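Local structure of inositol-1,4,5-trisphosphate 5-phosphatase 1 (Schizosaccharomyces pombe, 1I9Z) at residues 129-134 / 192-197; 151-154 / 159-162; 202-207 / 245-250. The protein removes the 5-phosphate from inositol phosphates and phosphoinositides such as phosphatidylinositol 4,5-bisphosphate, through a magnesium-dependent catalytic domain in the central part of the longer protein. One frame throughout, in Å; residues are numbered along the deposited sequence.

Contact 1: residues 129-134 / 192-197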
# COMPACT_ATOMS: atom_id res chain seq x y z
N ASN A 129 -9.12 9.31 13.08
CA ASN A 129 -9.18 7.89 13.44
C ASN A 129 -7.98 7.06 12.94
O ASN A 129 -8.13 5.91 12.42
CB ASN A 129 -10.49 7.29 12.91
CG ASN A 129 -11.71 8.16 13.27
OD1 ASN A 129 -11.85 8.53 14.42
ND2 ASN A 129 -12.57 8.49 12.27
N VAL A 130 -6.78 7.62 13.11
CA VAL A 130 -5.59 6.92 12.71
C VAL A 130 -5.35 5.77 13.70
O VAL A 130 -5.29 6.00 14.94
CB VAL A 130 -4.36 7.85 12.74
CG1 VAL A 130 -3.16 7.08 12.33
CG2 VAL A 130 -4.56 9.10 11.84
N GLU A 131 -5.17 4.55 13.18
CA GLU A 131 -4.92 3.38 14.00
C GLU A 131 -3.81 2.57 13.40
O GLU A 131 -3.60 2.60 12.17
CB GLU A 131 -6.17 2.51 14.14
CG GLU A 131 -7.33 3.34 14.77
CD GLU A 131 -8.68 2.62 14.81
OE1 GLU A 131 -8.78 1.48 14.36
OE2 GLU A 131 -9.67 3.22 15.27
N GLY A 132 -3.07 1.85 14.25
CA GLY A 132 -2.03 1.01 13.68
C GLY A 132 -1.97 -0.32 14.37
O GLY A 132 -2.44 -0.46 15.52
N THR A 133 -1.40 -1.31 13.66
CA THR A 133 -1.21 -2.61 14.30
C THR A 133 -0.15 -3.42 13.54
O THR A 133 0.41 -2.96 12.52
CB THR A 133 -2.55 -3.39 14.38
OG1 THR A 133 -2.40 -4.53 15.24
CG2 THR A 133 -3.00 -3.84 12.98
N VAL A 134 0.21 -4.59 14.05
CA VAL A 134 1.21 -5.40 13.36
C VAL A 134 0.76 -6.84 13.49
O VAL A 134 -0.07 -7.15 14.37
CB VAL A 134 2.62 -5.31 14.05
CG1 VAL A 134 3.10 -3.86 14.02
CG2 VAL A 134 2.58 -5.93 15.51
N ARG A 192 -11.00 -2.14 18.44
CA ARG A 192 -12.35 -2.73 18.40
C ARG A 192 -12.55 -3.76 17.29
O ARG A 192 -13.63 -3.83 16.68
CB ARG A 192 -13.40 -1.64 18.21
CG ARG A 192 -13.19 -0.42 19.11
CD ARG A 192 -14.15 0.70 18.81
NE ARG A 192 -15.52 0.37 19.20
CZ ARG A 192 -16.58 0.48 18.41
NH1 ARG A 192 -16.43 0.92 17.15
NH2 ARG A 192 -17.80 0.18 18.87
N GLY A 193 -11.51 -4.57 17.04
CA GLY A 193 -11.63 -5.60 16.02
C GLY A 193 -11.77 -5.16 14.58
O GLY A 193 -12.11 -5.98 13.76
N ARG A 194 -11.54 -3.89 14.26
CA ARG A 194 -11.64 -3.44 12.86
C ARG A 194 -10.61 -4.22 11.96
O ARG A 194 -9.44 -4.29 12.31
CB ARG A 194 -11.31 -1.94 12.80
CG ARG A 194 -11.36 -1.35 11.42
CD ARG A 194 -10.49 -0.06 11.33
NE ARG A 194 -10.78 1.06 12.26
CZ ARG A 194 -11.75 1.98 12.10
NH1 ARG A 194 -12.58 1.94 11.05
NH2 ARG A 194 -11.82 3.01 12.98
N SER A 195 -11.03 -4.75 10.82
CA SER A 195 -10.14 -5.50 9.95
C SER A 195 -9.59 -4.65 8.83
O SER A 195 -9.98 -3.51 8.64
CB SER A 195 -10.85 -6.69 9.30
OG SER A 195 -11.62 -6.23 8.18
N ILE A 196 -8.67 -5.20 8.05
CA ILE A 196 -8.11 -4.40 6.97
C ILE A 196 -9.12 -4.19 5.81
O ILE A 196 -9.04 -3.20 5.04
CB ILE A 196 -6.81 -5.05 6.36
CG1 ILE A 196 -7.10 -6.45 5.81
CG2 ILE A 196 -5.69 -5.10 7.39
CD1 ILE A 196 -6.03 -6.92 4.85
N PHE A 197 -10.12 -5.07 5.72
CA PHE A 197 -11.02 -5.01 4.59
C PHE A 197 -12.12 -3.99 4.68
O PHE A 197 -12.70 -3.59 3.66
CB PHE A 197 -11.60 -6.40 4.32
CG PHE A 197 -10.54 -7.44 4.03
CD1 PHE A 197 -10.14 -8.35 5.01
CD2 PHE A 197 -9.89 -7.45 2.80
CE1 PHE A 197 -9.12 -9.26 4.79
CE2 PHE A 197 -8.85 -8.35 2.54
CZ PHE A 197 -8.46 -9.26 3.54
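E131 OE1 takes two N-H groups: NE of R194, which lies 2.9 Å from it, and the backbone N of R191, just ahead of the segment 192-197. The other carboxylate oxygen, E131 OE2, receives NH2 of R194 at 3.1 Å, making a two-pronged salt bridge in which the guanidinium presents its NE side and gives one nitrogen to each oxygen. Both bonds are close to straight, with N-H...O angles of 166° at NE and 177° at NH2. The two oxygens lie nearly in the guanidinium plane, so the arginine donates along its N-H directions. The carboxylate is turned differently: its plane is tilted 56° from that of the guanidinium, and both nitrogens approach from above it.

E131 runs extended beyond CG, whereas R194 leaves with CG anti to the backbone N and bends at chi3, which brings NE and NH2 to the carboxylate with the two side chains crossing at about a right angle. The nearest CA atoms, those of E131 and R194, remain 9.6 Å apart, so the two backbones stay well separated and the side chains alone make the link.

In the DNase I-like fold of this phosphatase domain, the bridge ties strand 127-136, an outermost strand of a mixed sheet, to the loop between helix 174-187 and strand 201-205. E131 is buried and F190 packs against its side chain; its charge is probably balanced largely by R194. N129 adds a looser touch, its CB 4.5 Å from R194 NH2, while its amide ND2 is bonded to D154. Farther along the loop, S195 OG accepts the backbone N of F197 at 3.1 Å, forming an ST turn.

Contact 2: residues 151-154 / 159-162; sequences IRFD and GLCF
I151 to D154 and G159 to F162 are the facing strands of a beta hairpin within the five-stranded mixed sheet of the DNase I-like fold, antiparallel at 168°. Four backbone hydrogen bonds set the register: I151 and F162 exchange two, and F153 and L160 exchange two. The straightest runs from L160 N to F153 O (2.8 Å, 178°).

The apolar contacts lie on the sheet face bearing I151, F153, L160 and F162. L160 comes over one face of the F153 ring, its CD1 3.9 Å from F153 CE1, and F153 CE2 comes within 3.7 Å of F162 CE1. The two rings are near parallel but slid apart, centroids 6.0 Å from each other, so they barely overlap. I117 of strand 113-120 packs on both.

Charge gathers on the other face. R152 curls back through chi2 and chi3 to grip D154 end-on, NH1 to OD1 at 2.9 Å and NH2 to OD2 at 3.0 Å; H199 bonds its NE. An alanine in place of D154 would probably leave the buried guanidinium without its carboxylate mate, close to R194, and take a partner from N129 ND2. Across the hairpin, D154 OD1 also comes 3.4 Å from G159 CA.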
# COMPACT_ATOMS: atom_id res chain seq x y z
N ILE A 151 -1.26 0.68 9.00
CA ILE A 151 -1.82 1.92 9.53
C ILE A 151 -3.04 2.28 8.64
O ILE A 151 -2.96 2.23 7.40
CB ILE A 151 -0.78 3.05 9.48
CG1 ILE A 151 0.37 2.68 10.48
CG2 ILE A 151 -1.46 4.37 9.86
CD1 ILE A 151 1.72 3.53 10.21
N ARG A 152 -4.16 2.65 9.27
CA ARG A 152 -5.36 3.04 8.56
C ARG A 152 -5.81 4.39 9.11
O ARG A 152 -5.36 4.86 10.18
CB ARG A 152 -6.46 1.97 8.74
CG ARG A 152 -7.03 1.78 10.24
CD ARG A 152 -8.05 2.87 10.68
NE ARG A 152 -9.20 2.90 9.77
CZ ARG A 152 -10.06 3.91 9.61
NH1 ARG A 152 -11.04 3.80 8.70
NH2 ARG A 152 -9.98 5.02 10.36
N PHE A 153 -6.67 5.06 8.35
CA PHE A 153 -7.16 6.36 8.78
C PHE A 153 -8.32 6.77 7.86
O PHE A 153 -8.53 6.19 6.76
CB PHE A 153 -6.03 7.43 8.76
CG PHE A 153 -5.37 7.66 7.41
CD1 PHE A 153 -5.90 8.56 6.51
CD2 PHE A 153 -4.21 6.95 7.04
CE1 PHE A 153 -5.31 8.78 5.25
CE2 PHE A 153 -3.60 7.13 5.79
CZ PHE A 153 -4.13 8.05 4.88
N ASP A 154 -9.08 7.76 8.30
CA ASP A 154 -10.15 8.24 7.43
C ASP A 154 -9.64 9.57 6.93
O ASP A 154 -8.97 10.31 7.68
CB ASP A 154 -11.44 8.43 8.23
CG ASP A 154 -11.99 7.16 8.68
OD1 ASP A 154 -12.20 6.30 7.81
OD2 ASP A 154 -12.20 6.96 9.89
N GLY A 159 -12.34 5.83 3.99
CA GLY A 159 -11.39 5.04 4.80
C GLY A 159 -10.23 4.42 4.02
O GLY A 159 -10.49 3.82 2.97
N LEU A 160 -8.98 4.63 4.47
CA LEU A 160 -7.84 4.05 3.78
C LEU A 160 -7.02 3.15 4.69
O LEU A 160 -6.86 3.46 5.87
CB LEU A 160 -6.95 5.17 3.22
CG LEU A 160 -7.61 6.12 2.19
CD1 LEU A 160 -8.15 7.37 2.96
CD2 LEU A 160 -6.56 6.49 1.13
N CYS A 161 -6.52 2.03 4.17
CA CYS A 161 -5.71 1.18 4.98
C CYS A 161 -4.47 0.81 4.22
O CYS A 161 -4.57 0.35 3.07
CB CYS A 161 -6.48 -0.07 5.42
SG CYS A 161 -5.51 -1.26 6.40
N PHE A 162 -3.30 1.02 4.85
CA PHE A 162 -2.03 0.68 4.26
C PHE A 162 -1.31 -0.41 5.04
O PHE A 162 -1.18 -0.37 6.31
CB PHE A 162 -1.14 1.94 4.17
CG PHE A 162 -1.70 2.95 3.29
CD1 PHE A 162 -2.55 3.94 3.79
CD2 PHE A 162 -1.42 2.89 1.89
CE1 PHE A 162 -3.13 4.89 2.93
CE2 PHE A 162 -1.99 3.81 1.03
CZ PHE A 162 -2.84 4.80 1.55

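Contact 3: residues 202-207 / 245-250; sequences VVWFGD and KVFPFF
W204 has CG anti to the backbone N (chi1 -173°), which carries the indole off strand 201-205 to meet F247, while F247 and F250 hold CG beside their backbone N (chi1 -54° for F247) and bring both phenyl rings back to that strand. This is an aromatic cluster on one face of the sheet that holds strands 158-166, 201-205 and 283-288 in the DNase I-like fold. It joins a sheet strand to the loop between helix 236-242 and strand 283-288.

The central pair is a T-shaped, edge-to-face stack, its planes at 76°. The rim of F247 points at the indole face, with CE2 sitting 3.6 Å from W204 CD2 and over the centre of the ring system. Centroids of the F247 ring and the six-membered ring of W204 are 5.0 Å apart. A type II turn from F247 to F250 is closed by F250 N bonding to F247 O at 3.1 Å; F247 CD2 lies over one face of the F250 ring, toward its rim.

F250 meets both W204 and V202. Its CE2 lies 3.9 Å from W204 CB, and its CZ falls at the indole edge, near the indole plane. F208 and Y181 add further rings around W204 and F247, and W204 NE1 is satisfied by S165 OG. At the far end of the F250 ring, V202 CG1 meets the ring edge, 3.9 Å from F250 CZ.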
# COMPACT_ATOMS: atom_id res chain seq x y z
N VAL A 202 -7.46 -0.06 0.04
CA VAL A 202 -6.46 -0.78 0.81
C VAL A 202 -5.23 -0.95 -0.12
O VAL A 202 -5.41 -1.37 -1.29
CB VAL A 202 -6.93 -2.22 1.18
CG1 VAL A 202 -5.81 -2.92 1.96
CG2 VAL A 202 -8.24 -2.19 1.99
N VAL A 203 -4.02 -0.67 0.36
CA VAL A 203 -2.82 -0.87 -0.49
C VAL A 203 -1.97 -1.75 0.37
O VAL A 203 -1.71 -1.43 1.56
CB VAL A 203 -2.04 0.43 -0.83
CG1 VAL A 203 -0.76 0.08 -1.62
CG2 VAL A 203 -2.91 1.34 -1.69
N TRP A 204 -1.61 -2.93 -0.16
CA TRP A 204 -0.82 -3.90 0.62
C TRP A 204 0.42 -4.15 -0.23
O TRP A 204 0.30 -4.52 -1.40
CB TRP A 204 -1.61 -5.18 0.82
CG TRP A 204 -1.04 -6.20 1.72
CD1 TRP A 204 0.26 -6.38 2.09
CD2 TRP A 204 -1.79 -7.24 2.36
NE1 TRP A 204 0.36 -7.46 2.92
CE2 TRP A 204 -0.89 -8.00 3.08
CE3 TRP A 204 -3.14 -7.60 2.35
CZ2 TRP A 204 -1.28 -9.14 3.84
CZ3 TRP A 204 -3.54 -8.73 3.12
CH2 TRP A 204 -2.62 -9.47 3.84
N PHE A 205 1.60 -4.00 0.35
CA PHE A 205 2.80 -4.07 -0.44
C PHE A 205 4.03 -4.47 0.36
O PHE A 205 3.97 -4.53 1.58
CB PHE A 205 3.06 -2.65 -1.05
CG PHE A 205 3.44 -1.57 0.01
CD1 PHE A 205 4.79 -1.27 0.26
CD2 PHE A 205 2.47 -0.88 0.73
CE1 PHE A 205 5.15 -0.30 1.21
CE2 PHE A 205 2.80 0.10 1.68
CZ PHE A 205 4.17 0.40 1.92
N GLY A 206 5.13 -4.69 -0.35
CA GLY A 206 6.40 -4.99 0.32
C GLY A 206 7.14 -6.12 -0.35
O GLY A 206 6.99 -6.34 -1.54
N ASP A 207 7.97 -6.83 0.42
CA ASP A 207 8.78 -7.92 -0.11
C ASP A 207 7.95 -9.16 0.19
O ASP A 207 8.08 -9.82 1.24
CB ASP A 207 10.12 -8.00 0.64
CG ASP A 207 11.03 -9.11 0.09
OD1 ASP A 207 10.51 -9.96 -0.70
OD2 ASP A 207 12.23 -9.14 0.47
N LYS A 245 -6.54 -17.71 -4.57
CA LYS A 245 -5.94 -18.22 -3.32
C LYS A 245 -5.35 -17.08 -2.40
O LYS A 245 -5.46 -17.13 -1.16
CB LYS A 245 -4.79 -19.22 -3.61
CG LYS A 245 -5.07 -20.50 -4.48
CD LYS A 245 -3.91 -21.50 -4.22
CE LYS A 245 -3.67 -22.62 -5.30
NZ LYS A 245 -2.26 -23.30 -5.22
N VAL A 246 -4.72 -16.07 -3.01
CA VAL A 246 -4.14 -14.99 -2.21
C VAL A 246 -4.54 -13.65 -2.75
O VAL A 246 -4.82 -13.52 -3.93
CB VAL A 246 -2.60 -15.04 -2.16
CG1 VAL A 246 -2.18 -16.11 -1.28
CG2 VAL A 246 -2.01 -15.21 -3.57
N PHE A 247 -4.56 -12.64 -1.88
CA PHE A 247 -4.94 -11.28 -2.29
C PHE A 247 -6.16 -11.20 -3.23
O PHE A 247 -6.11 -10.55 -4.27
CB PHE A 247 -3.77 -10.53 -2.98
CG PHE A 247 -2.49 -10.49 -2.13
CD1 PHE A 247 -1.51 -11.42 -2.30
CD2 PHE A 247 -2.34 -9.51 -1.14
CE1 PHE A 247 -0.35 -11.43 -1.53
CE2 PHE A 247 -1.17 -9.52 -0.35
CZ PHE A 247 -0.19 -10.46 -0.56
N PRO A 248 -7.27 -11.85 -2.85
CA PRO A 248 -8.45 -11.76 -3.73
C PRO A 248 -8.94 -10.31 -3.80
O PRO A 248 -8.88 -9.51 -2.84
CB PRO A 248 -9.49 -12.70 -3.04
CG PRO A 248 -9.08 -12.68 -1.54
CD PRO A 248 -7.49 -12.68 -1.65
N PHE A 249 -9.43 -9.95 -4.96
CA PHE A 249 -9.91 -8.62 -5.24
C PHE A 249 -8.82 -7.55 -5.25
O PHE A 249 -9.14 -6.38 -5.33
CB PHE A 249 -11.06 -8.23 -4.30
CG PHE A 249 -12.24 -9.19 -4.35
CD1 PHE A 249 -12.46 -10.09 -3.31
CD2 PHE A 249 -13.07 -9.24 -5.47
CE1 PHE A 249 -13.48 -11.03 -3.38
CE2 PHE A 249 -14.12 -10.19 -5.55
CZ PHE A 249 -14.31 -11.08 -4.50
N PHE A 250 -7.54 -7.95 -5.13
CA PHE A 250 -6.47 -6.98 -5.28
C PHE A 250 -5.98 -6.98 -6.73
O PHE A 250 -5.98 -8.02 -7.40
CB PHE A 250 -5.23 -7.33 -4.43
CG PHE A 250 -5.36 -6.93 -2.99
CD1 PHE A 250 -6.09 -7.77 -2.11
CD2 PHE A 250 -4.82 -5.70 -2.54
CE1 PHE A 250 -6.27 -7.39 -0.77
CE2 PHE A 250 -4.97 -5.29 -1.20
CZ PHE A 250 -5.68 -6.12 -0.32

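In the fold
Following the chain from the N terminus, the first of these segments is 129-134, on strand 127-136; it opens the loop that contact 1 closes at 192-197. Contact 2, the short hairpin 151-154 / 159-162, is nested inside that loop. Contact 3 follows in series, opening at 202-207 after contact 1 has closed and shutting at 245-250 across three helices. All three reach one sheet, in which strands 127-136, 147-155, 158-166 and 201-205 are successive neighbours. N129 meets R152 and D154 where contacts 1 and 2 join, C161 O pairs with V203 N between contacts 2 and 3, and I196 packs on W204 between contacts 1 and 3.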